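Local structure of Non-reducing end alpha-L-arabinofuranosidase BoGH43B (Bacteroides ovatus, 5JOZ) at residues 332-337 with 359-364; 385-390 with 483-488; 400-405 with 413-418. The protein hydrolyses terminal non-reducing alpha-L-arabinofuranosyl residues from xyloglucan side branches, acting as an alpha-L-arabinofuranosidase of glycoside hydrolase family 43. One frame throughout, in Å; residues are numbered along the deposited sequence.

Contact 1 of 3, residues 332-337 with 359-364; sequences SFWSLT and SFIGRR
Phe-333 and Ser-359 mark the nearest approach of the two backbones, yet their CA atoms stay 6.1 Å apart and the segments share no hydrogen bond, so they meet through side chains rather than as paired strands. The principal feature is a CH-pi contact: Ser-359 CA sits 3.6 Å from the centroid of the Phe-333 ring and 16° off its normal, over one face. Ser-359 CB follows on that face, 3.5 Å from Phe-333 CD1, while Ser-359 OG lies 3.3 Å from Phe-333 CB. That hydroxyl does not lack a partner, since it is hydrogen-bonded to the backbone oxygen of Lys-346. The ring is brought round by a first torsion of 77°, with Phe-333 CG set between the backbone N and the carbonyl carbon. At its rim, near the ring plane, Ile-361 CG1 stands 4.4 Å from Phe-333 CE1. The same isoleucine extends to Trp-334, its methyl CD1 lying 3.9 Å from Trp-334 CB, and the two side chains cross at about a right angle. The indole itself stacks on His-331, outside the segments. Leu-345 and Phe-325 each touch both Phe-333 and Ile-361, completing the apolar cluster. Backbone hydrogen bonds place the partners in separate sheets: Phe-333 is bonded to Lys-346 and Ser-335 to Arg-344, whereas Ser-359 and Ile-361 bond to strand 480-486. Apolar contact between two antiparallel sheets in this way is the arrangement of a beta sandwich, here in the C-terminal concanavalin A-like domain.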
loop_
_atom_site.group_PDB
_atom_site.type_symbol
_atom_site.label_atom_id
_atom_site.label_comp_id
_atom_site.label_asym_id
_atom_site.label_seq_id
_atom_site.Cartn_x
_atom_site.Cartn_y
_atom_site.Cartn_z
ATOM N N SER A 332 6.878 -21.579 -8.987
ATOM C CA SER A 332 7.973 -22.082 -9.809
ATOM C C SER A 332 9.123 -21.077 -10.086
ATOM O O SER A 332 10.223 -21.515 -10.418
ATOM C CB SER A 332 7.446 -22.656 -11.144
ATOM O OG SER A 332 6.690 -21.699 -11.866
ATOM N N PHE A 333 8.895 -19.765 -9.988
ATOM C CA PHE A 333 10.014 -18.818 -10.236
ATOM C C PHE A 333 10.881 -18.451 -9.019
ATOM O O PHE A 333 11.916 -17.813 -9.202
ATOM C CB PHE A 333 9.601 -17.584 -11.069
ATOM C CG PHE A 333 8.827 -16.513 -10.320
ATOM C CD1 PHE A 333 9.430 -15.724 -9.338
ATOM C CD2 PHE A 333 7.507 -16.226 -10.672
ATOM C CE1 PHE A 333 8.717 -14.733 -8.685
ATOM C CE2 PHE A 333 6.798 -15.224 -10.025
ATOM C CZ PHE A 333 7.401 -14.478 -9.035
ATOM N N TRP A 334 10.472 -18.839 -7.806
ATOM C CA TRP A 334 11.239 -18.528 -6.589
ATOM C C TRP A 334 11.265 -19.659 -5.566
ATOM O O TRP A 334 10.278 -20.361 -5.365
ATOM C CB TRP A 334 10.731 -17.246 -5.910
ATOM C CG TRP A 334 9.380 -17.356 -5.281
ATOM C CD1 TRP A 334 8.174 -17.305 -5.925
ATOM C CD2 TRP A 334 9.082 -17.551 -3.900
ATOM N NE1 TRP A 334 7.150 -17.453 -5.032
ATOM C CE2 TRP A 334 7.675 -17.602 -3.778
ATOM C CE3 TRP A 334 9.863 -17.689 -2.750
ATOM C CZ2 TRP A 334 7.031 -17.765 -2.546
ATOM C CZ3 TRP A 334 9.228 -17.863 -1.531
ATOM C CH2 TRP A 334 7.822 -17.901 -1.437
ATOM N N SER A 335 12.402 -19.795 -4.900
ATOM C CA SER A 335 12.574 -20.780 -3.843
ATOM C C SER A 335 13.517 -20.266 -2.786
ATOM O O SER A 335 14.549 -19.658 -3.102
ATOM C CB SER A 335 13.153 -22.083 -4.405
ATOM O OG SER A 335 13.244 -23.069 -3.385
ATOM N N LEU A 336 13.145 -20.535 -1.539
ATOM C CA LEU A 336 14.041 -20.472 -0.382
ATOM C C LEU A 336 14.526 -21.874 0.046
ATOM O O LEU A 336 15.300 -21.993 1.002
ATOM C CB LEU A 336 13.317 -19.793 0.784
ATOM C CG LEU A 336 12.996 -18.302 0.606
ATOM C CD1 LEU A 336 11.859 -17.888 1.541
ATOM C CD2 LEU A 336 14.230 -17.443 0.840
ATOM N N THR A 337 14.073 -22.910 -0.668
ATOM C CA THR A 337 14.365 -24.326 -0.386
ATOM C C THR A 337 15.552 -24.865 -1.177
ATOM O O THR A 337 16.357 -25.631 -0.662
ATOM C CB THR A 337 13.170 -25.204 -0.832
ATOM O OG1 THR A 337 11.968 -24.697 -0.269
ATOM C CG2 THR A 337 13.350 -26.667 -0.420
ATOM N N SER A 359 9.092 -12.408 -12.569
ATOM C CA SER A 359 9.904 -12.831 -11.428
ATOM C C SER A 359 10.507 -11.602 -10.691
ATOM O O SER A 359 11.678 -11.241 -10.854
ATOM C CB SER A 359 10.989 -13.815 -11.881
ATOM O OG SER A 359 10.430 -14.853 -12.682
ATOM N N PHE A 360 9.660 -10.973 -9.890
ATOM C CA PHE A 360 9.979 -9.760 -9.153
ATOM C C PHE A 360 9.523 -9.987 -7.724
ATOM O O PHE A 360 8.429 -10.509 -7.503
ATOM C CB PHE A 360 9.234 -8.559 -9.757
ATOM C CG PHE A 360 9.332 -7.293 -8.935
ATOM C CD1 PHE A 360 8.451 -7.054 -7.877
ATOM C CD2 PHE A 360 10.278 -6.330 -9.238
ATOM C CE1 PHE A 360 8.534 -5.898 -7.135
ATOM C CE2 PHE A 360 10.370 -5.166 -8.499
ATOM C CZ PHE A 360 9.498 -4.951 -7.445
ATOM N N ILE A 361 10.371 -9.621 -6.771
ATOM C CA ILE A 361 10.038 -9.666 -5.349
ATOM C C ILE A 361 10.601 -8.395 -4.726
ATOM O O ILE A 361 11.819 -8.164 -4.731
ATOM C CB ILE A 361 10.615 -10.914 -4.644
ATOM C CG1 ILE A 361 10.193 -12.189 -5.408
ATOM C CG2 ILE A 361 10.149 -10.977 -3.182
ATOM C CD1 ILE A 361 10.520 -13.510 -4.734
ATOM N N GLY A 362 9.714 -7.559 -4.206
ATOM C CA GLY A 362 10.132 -6.256 -3.720
ATOM C C GLY A 362 9.421 -5.795 -2.480
ATOM O O GLY A 362 8.561 -6.491 -1.934
ATOM N N ARG A 363 9.798 -4.602 -2.041
ATOM C CA ARG A 363 9.155 -3.996 -0.912
ATOM C C ARG A 363 9.031 -2.499 -1.070
ATOM O O ARG A 363 9.811 -1.865 -1.787
ATOM C CB ARG A 363 9.880 -4.378 0.374
ATOM C CG ARG A 363 11.182 -3.654 0.642
ATOM C CD ARG A 363 11.540 -3.756 2.111
ATOM N NE ARG A 363 12.274 -4.968 2.420
ATOM C CZ ARG A 363 12.662 -5.316 3.639
ATOM N NH1 ARG A 363 12.378 -4.558 4.692
ATOM N NH2 ARG A 363 13.338 -6.443 3.806
ATOM N N ARG A 364 8.046 -1.957 -0.361
ATOM C CA ARG A 364 7.735 -0.540 -0.364
ATOM C C ARG A 364 8.943 0.307 0.047
ATOM O O ARG A 364 9.606 -0.000 1.039
ATOM C CB ARG A 364 6.604 -0.262 0.627
ATOM C CG ARG A 364 5.248 -0.843 0.255
ATOM C CD ARG A 364 4.400 -1.043 1.495
ATOM N NE ARG A 364 3.073 -1.595 1.195
ATOM C CZ ARG A 364 2.806 -2.861 0.854
ATOM N NH1 ARG A 364 3.773 -3.779 0.738
ATOM N NH2 ARG A 364 1.536 -3.222 0.618
#

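Contact 2 of 3, residues 385-390 with 483-488; sequences EEAGLV and MYASGN
Glu-386 OE2 is gripped by three donors: Asn-488 ND2 at 3.0 Å, a water at 2.8 Å from this OE2, and Arg-415 through a salt bridge. They gather beside an antiparallel strand pair of the concanavalin A-like sandwich, whose hydrogen-bonded pairs are Glu-386 with Ser-486 and Gly-388 with Tyr-484. The amide N-H meets OE2 from above the carboxylate plane, almost straight (165°), and the carboxylate and Asn-488 amide planes stand 85° apart. The water accepts a hydrogen bond from Tyr-484 OH, 2.6 Å away, and donates to Asn-488 OD1, which also bonds Asn-351. Replacing Glu-386 by an alanine removes the carboxylate and would probably leave Arg-415 without one of its charge partners and the bridging water less firmly fixed. Between the hydrogen-bonded pairs, Ala-387 CA comes 3.1 Å from Tyr-484 O in a CA-H...O contact. Ala-387, Ala-485, Leu-389 and Met-483 occupy the opposite face from Glu-386 and Tyr-484; Ala-387, Leu-389 and Met-483 meet Ala-496, Phe-498 and Phe-501 of strand 496-505, while Ala-485 touches Leu-345 of the same opposing sheet. After the corner at Gly-388 the chain brings Val-390 back against the tyrosine. With CG2 of Val-390 beside the backbone N (chi1 175° for CG1), that methyl touches Tyr-484 CB at 3.6 Å.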
loop_
_atom_site.group_PDB
_atom_site.type_symbol
_atom_site.label_atom_id
_atom_site.label_comp_id
_atom_site.label_asym_id
_atom_site.label_seq_id
_atom_site.Cartn_x
_atom_site.Cartn_y
_atom_site.Cartn_z
ATOM N N GLU A 385 19.221 -11.939 -21.122
ATOM C CA GLU A 385 19.117 -12.473 -19.767
ATOM C C GLU A 385 19.661 -11.468 -18.778
ATOM O O GLU A 385 20.755 -10.902 -18.969
ATOM C CB GLU A 385 19.898 -13.776 -19.644
ATOM C CG GLU A 385 19.356 -14.882 -20.532
ATOM C CD GLU A 385 20.022 -16.220 -20.288
ATOM O OE1 GLU A 385 21.219 -16.244 -19.939
ATOM O OE2 GLU A 385 19.345 -17.256 -20.462
ATOM N N GLU A 386 18.887 -11.241 -17.724
ATOM C CA GLU A 386 19.220 -10.220 -16.753
ATOM C C GLU A 386 18.605 -10.503 -15.392
ATOM O O GLU A 386 17.585 -11.188 -15.275
ATOM C CB GLU A 386 18.811 -8.835 -17.284
ATOM C CG GLU A 386 17.337 -8.721 -17.638
ATOM C CD GLU A 386 16.984 -7.508 -18.490
ATOM O OE1 GLU A 386 17.839 -7.022 -19.278
ATOM O OE2 GLU A 386 15.820 -7.060 -18.384
ATOM N N ALA A 387 19.266 -9.988 -14.367
ATOM C CA ALA A 387 18.786 -10.088 -13.002
ATOM C C ALA A 387 19.506 -9.067 -12.136
ATOM O O ALA A 387 20.668 -8.722 -12.392
ATOM C CB ALA A 387 19.005 -11.489 -12.448
ATOM N N GLY A 388 18.815 -8.587 -11.108
ATOM C CA GLY A 388 19.365 -7.579 -10.230
ATOM C C GLY A 388 18.282 -6.921 -9.419
ATOM O O GLY A 388 17.353 -7.597 -8.974
ATOM N N LEU A 389 18.410 -5.602 -9.238
ATOM C CA LEU A 389 17.472 -4.794 -8.471
ATOM C C LEU A 389 16.736 -3.814 -9.355
ATOM O O LEU A 389 17.279 -3.329 -10.345
ATOM C CB LEU A 389 18.188 -4.024 -7.366
ATOM C CG LEU A 389 19.001 -4.863 -6.386
ATOM C CD1 LEU A 389 19.619 -3.974 -5.326
ATOM C CD2 LEU A 389 18.173 -5.984 -5.762
ATOM N N VAL A 390 15.490 -3.524 -8.986
ATOM C CA VAL A 390 14.645 -2.603 -9.740
ATOM C C VAL A 390 13.952 -1.611 -8.805
ATOM O O VAL A 390 13.470 -1.988 -7.729
ATOM C CB VAL A 390 13.595 -3.372 -10.580
ATOM C CG1 VAL A 390 12.615 -2.416 -11.270
ATOM C CG2 VAL A 390 14.311 -4.237 -11.609
ATOM N N MET A 483 14.088 -7.301 -5.963
ATOM C CA MET A 483 14.902 -8.258 -6.719
ATOM C C MET A 483 14.129 -8.650 -7.969
ATOM O O MET A 483 12.896 -8.716 -7.949
ATOM C CB MET A 483 15.203 -9.493 -5.869
ATOM C CG MET A 483 16.008 -9.167 -4.623
ATOM S SD MET A 483 16.038 -10.452 -3.372
ATOM C CE MET A 483 14.368 -10.346 -2.738
ATOM N N TYR A 484 14.854 -8.902 -9.048
ATOM C CA TYR A 484 14.244 -9.098 -10.361
ATOM C C TYR A 484 15.098 -10.005 -11.240
ATOM O O TYR A 484 16.325 -9.923 -11.201
ATOM C CB TYR A 484 14.068 -7.740 -11.041
ATOM C CG TYR A 484 13.449 -7.780 -12.414
ATOM C CD1 TYR A 484 12.128 -8.177 -12.583
ATOM C CD2 TYR A 484 14.173 -7.387 -13.554
ATOM C CE1 TYR A 484 11.536 -8.189 -13.839
ATOM C CE2 TYR A 484 13.588 -7.398 -14.819
ATOM C CZ TYR A 484 12.268 -7.802 -14.951
ATOM O OH TYR A 484 11.654 -7.839 -16.182
ATOM N N ALA A 485 14.426 -10.856 -12.018
ATOM C CA ALA A 485 15.036 -11.650 -13.071
ATOM C C ALA A 485 14.087 -11.770 -14.280
ATOM O O ALA A 485 12.900 -11.992 -14.116
ATOM C CB ALA A 485 15.371 -13.032 -12.537
ATOM N N SER A 486 14.621 -11.643 -15.488
ATOM C CA SER A 486 13.836 -11.848 -16.704
ATOM C C SER A 486 14.733 -12.206 -17.888
ATOM O O SER A 486 15.822 -11.649 -18.041
ATOM C CB SER A 486 13.026 -10.588 -17.026
ATOM O OG SER A 486 12.343 -10.699 -18.266
ATOM N N GLY A 487 14.268 -13.130 -18.724
ATOM C CA GLY A 487 14.932 -13.433 -19.982
ATOM C C GLY A 487 14.296 -12.787 -21.198
ATOM O O GLY A 487 14.703 -13.078 -22.312
ATOM N N ASN A 488 13.283 -11.942 -21.002
ATOM C CA ASN A 488 12.726 -11.091 -22.070
ATOM C C ASN A 488 12.379 -11.848 -23.371
ATOM O O ASN A 488 13.031 -11.663 -24.409
ATOM C CB ASN A 488 13.679 -9.913 -22.350
ATOM C CG ASN A 488 13.791 -8.963 -21.174
ATOM O OD1 ASN A 488 12.842 -8.266 -20.843
ATOM N ND2 ASN A 488 14.952 -8.936 -20.537
HETATM O O HOH W 1 13.015 -7.030 -18.270
#

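Contact 3 of 3, residues 400-405 with 413-418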
loop_
_atom_site.group_PDB
_atom_site.type_symbol
_atom_site.label_atom_id
_atom_site.label_comp_id
_atom_site.label_asym_id
_atom_site.label_seq_id
_atom_site.Cartn_x
_atom_site.Cartn_y
_atom_site.Cartn_z
ATOM N N ASP A 400 16.326 -0.032 -13.681
ATOM C CA ASP A 400 16.789 -1.411 -13.576
ATOM C C ASP A 400 18.298 -1.496 -13.374
ATOM O O ASP A 400 19.062 -1.185 -14.285
ATOM C CB ASP A 400 16.427 -2.165 -14.861
ATOM C CG ASP A 400 14.935 -2.313 -15.071
ATOM O OD1 ASP A 400 14.138 -2.042 -14.143
ATOM O OD2 ASP A 400 14.549 -2.714 -16.191
ATOM N N LEU A 401 18.724 -1.952 -12.201
ATOM C CA LEU A 401 20.142 -2.172 -11.936
ATOM C C LEU A 401 20.421 -3.670 -12.085
ATOM O O LEU A 401 20.279 -4.433 -11.122
ATOM C CB LEU A 401 20.530 -1.646 -10.556
ATOM C CG LEU A 401 21.962 -1.926 -10.098
ATOM C CD1 LEU A 401 22.966 -1.330 -11.064
ATOM C CD2 LEU A 401 22.175 -1.409 -8.689
ATOM N N LEU A 402 20.816 -4.079 -13.296
ATOM C CA LEU A 402 20.879 -5.499 -13.668
ATOM C C LEU A 402 22.250 -5.985 -14.102
ATOM O O LEU A 402 23.059 -5.217 -14.616
ATOM C CB LEU A 402 19.896 -5.781 -14.800
ATOM C CG LEU A 402 18.465 -5.275 -14.595
ATOM C CD1 LEU A 402 17.623 -5.517 -15.840
ATOM C CD2 LEU A 402 17.816 -5.914 -13.377
ATOM N N ILE A 403 22.477 -7.281 -13.882
ATOM C CA ILE A 403 23.596 -8.021 -14.424
ATOM C C ILE A 403 23.092 -8.701 -15.680
ATOM O O ILE A 403 22.055 -9.378 -15.639
ATOM C CB ILE A 403 24.085 -9.126 -13.466
ATOM C CG1 ILE A 403 24.551 -8.518 -12.151
ATOM C CG2 ILE A 403 25.208 -9.955 -14.115
ATOM C CD1 ILE A 403 24.767 -9.535 -11.062
ATOM N N THR A 404 23.841 -8.537 -16.772
ATOM C CA THR A 404 23.511 -9.124 -18.084
ATOM C C THR A 404 24.810 -9.383 -18.879
ATOM O O THR A 404 25.916 -9.249 -18.325
ATOM C CB THR A 404 22.541 -8.203 -18.870
ATOM O OG1 THR A 404 22.142 -8.829 -20.095
ATOM C CG2 THR A 404 23.172 -6.864 -19.178
ATOM N N GLU A 405 24.676 -9.752 -20.155
ATOM C CA GLU A 405 25.815 -10.022 -21.036
ATOM C C GLU A 405 25.731 -9.062 -22.220
ATOM O O GLU A 405 24.690 -8.947 -22.857
ATOM C CB GLU A 405 25.799 -11.485 -21.507
ATOM C CG GLU A 405 27.110 -11.998 -22.117
ATOM C CD GLU A 405 28.157 -12.437 -21.089
ATOM O OE1 GLU A 405 29.284 -12.777 -21.506
ATOM O OE2 GLU A 405 27.877 -12.455 -19.864
ATOM N N MET A 413 24.509 -3.119 -15.400
ATOM C CA MET A 413 23.774 -2.178 -16.228
ATOM C C MET A 413 22.756 -1.416 -15.375
ATOM O O MET A 413 21.980 -2.033 -14.658
ATOM C CB MET A 413 23.055 -2.937 -17.357
ATOM C CG MET A 413 22.134 -2.089 -18.232
ATOM S SD MET A 413 21.437 -2.939 -19.670
ATOM C CE MET A 413 20.450 -4.212 -18.883
ATOM N N ILE A 414 22.782 -0.083 -15.459
ATOM C CA ILE A 414 21.653 0.763 -15.029
ATOM C C ILE A 414 20.897 1.124 -16.295
ATOM O O ILE A 414 21.482 1.638 -17.234
ATOM C CB ILE A 414 22.059 2.032 -14.205
ATOM C CG1 ILE A 414 20.823 2.857 -13.814
ATOM C CG2 ILE A 414 23.031 2.948 -14.945
ATOM C CD1 ILE A 414 19.771 2.088 -13.045
ATOM N N ARG A 415 19.605 0.814 -16.333
ATOM C CA ARG A 415 18.789 1.057 -17.509
ATOM C C ARG A 415 17.494 1.734 -17.090
ATOM O O ARG A 415 16.713 1.177 -16.318
ATOM C CB ARG A 415 18.503 -0.253 -18.234
ATOM C CG ARG A 415 17.841 -0.089 -19.600
ATOM C CD ARG A 415 17.522 -1.451 -20.195
ATOM N NE ARG A 415 16.585 -2.188 -19.346
ATOM C CZ ARG A 415 16.331 -3.497 -19.420
ATOM N NH1 ARG A 415 16.942 -4.283 -20.310
ATOM N NH2 ARG A 415 15.459 -4.029 -18.574
ATOM N N LYS A 416 17.268 2.924 -17.635
ATOM C CA LYS A 416 16.167 3.779 -17.233
ATOM C C LYS A 416 15.046 3.688 -18.264
ATOM O O LYS A 416 15.238 4.053 -19.411
ATOM C CB LYS A 416 16.664 5.221 -17.086
ATOM C CG LYS A 416 17.928 5.363 -16.245
ATOM C CD LYS A 416 18.405 6.801 -16.175
ATOM C CE LYS A 416 19.858 6.880 -15.727
ATOM N NZ LYS A 416 20.398 8.268 -15.789
ATOM N N THR A 417 13.886 3.184 -17.839
ATOM C CA THR A 417 12.694 3.075 -18.671
ATOM C C THR A 417 11.653 4.076 -18.185
ATOM O O THR A 417 11.303 4.062 -17.006
ATOM C CB THR A 417 12.099 1.662 -18.573
ATOM O OG1 THR A 417 13.010 0.724 -19.152
ATOM C CG2 THR A 417 10.747 1.564 -19.285
ATOM N N LEU A 418 11.171 4.929 -19.093
ATOM C CA LEU A 418 10.165 5.954 -18.787
ATOM C C LEU A 418 9.218 6.103 -19.953
ATOM O O LEU A 418 9.647 6.086 -21.111
ATOM C CB LEU A 418 10.815 7.312 -18.520
ATOM C CG LEU A 418 11.757 7.421 -17.318
ATOM C CD1 LEU A 418 12.513 8.744 -17.355
ATOM C CD2 LEU A 418 10.993 7.272 -16.015
HETATM O O HOH W 2 14.663 -0.194 -17.540
#
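Arg-415 NH2 donates to Asp-400 OD2 at 2.9 Å and 159°, a salt bridge that uses the anti lone pair of OD2. The oxygen lies close to the guanidinium plane, at its edge, although carboxylate and guanidinium planes are 66° apart. Leu-402 CD1 covers one face of the guanidinium, 3.8 Å from Arg-415 NH2. A bend at the third torsion of the arginine (61°) turns its end back over the neighbouring strand. Farther along, Met-413 CE rests 3.8 Å from Thr-404 CG2. Beneath these side chains, Asp-400 with Arg-415 and Leu-402 with Met-413 form antiparallel hydrogen-bonded pairs, the latter through Leu-402 N to Met-413 O and Met-413 N to Leu-402 O, each 2.7 Å. A second shell holds the acid: His-398 ND1 bonds Asp-400 OD1, and a water that donates to Arg-415 O, 2.8 Å away, reaches Asp-400 OD2 only weakly. Arg-415 NH2 has a second salt bridge, to Glu-386 OE2, so one nitrogen serves two carboxylates. The two strands form the hairpin 397-406 and 409-418, which continues the sheet: strand 389-392 runs antiparallel beside 397-406, and strand 421-429 lies beyond 409-418.

Overall arrangement
All three contacts are buried within the C-terminal sandwich and none is a surface contact, although Arg-415 in contact 3 is partly exposed. Contact 1 packs one sheet on the other and is almost wholly apolar; contacts 2 and 3 lie within a single sheet, and add charged and water-mediated side-chain bonds to regular backbone pairing. Strand 480-486 links the first two contacts, taking 359-364 on one edge and 385-390 on the other, and the centres are about 11 Å apart. Contact 3, nested in the loop closed by contact 2, follows across the sheet at about 9 Å between centres, joined by the bond from Leu-401 N to Leu-389 O. Contacts 1 and 3 do not touch.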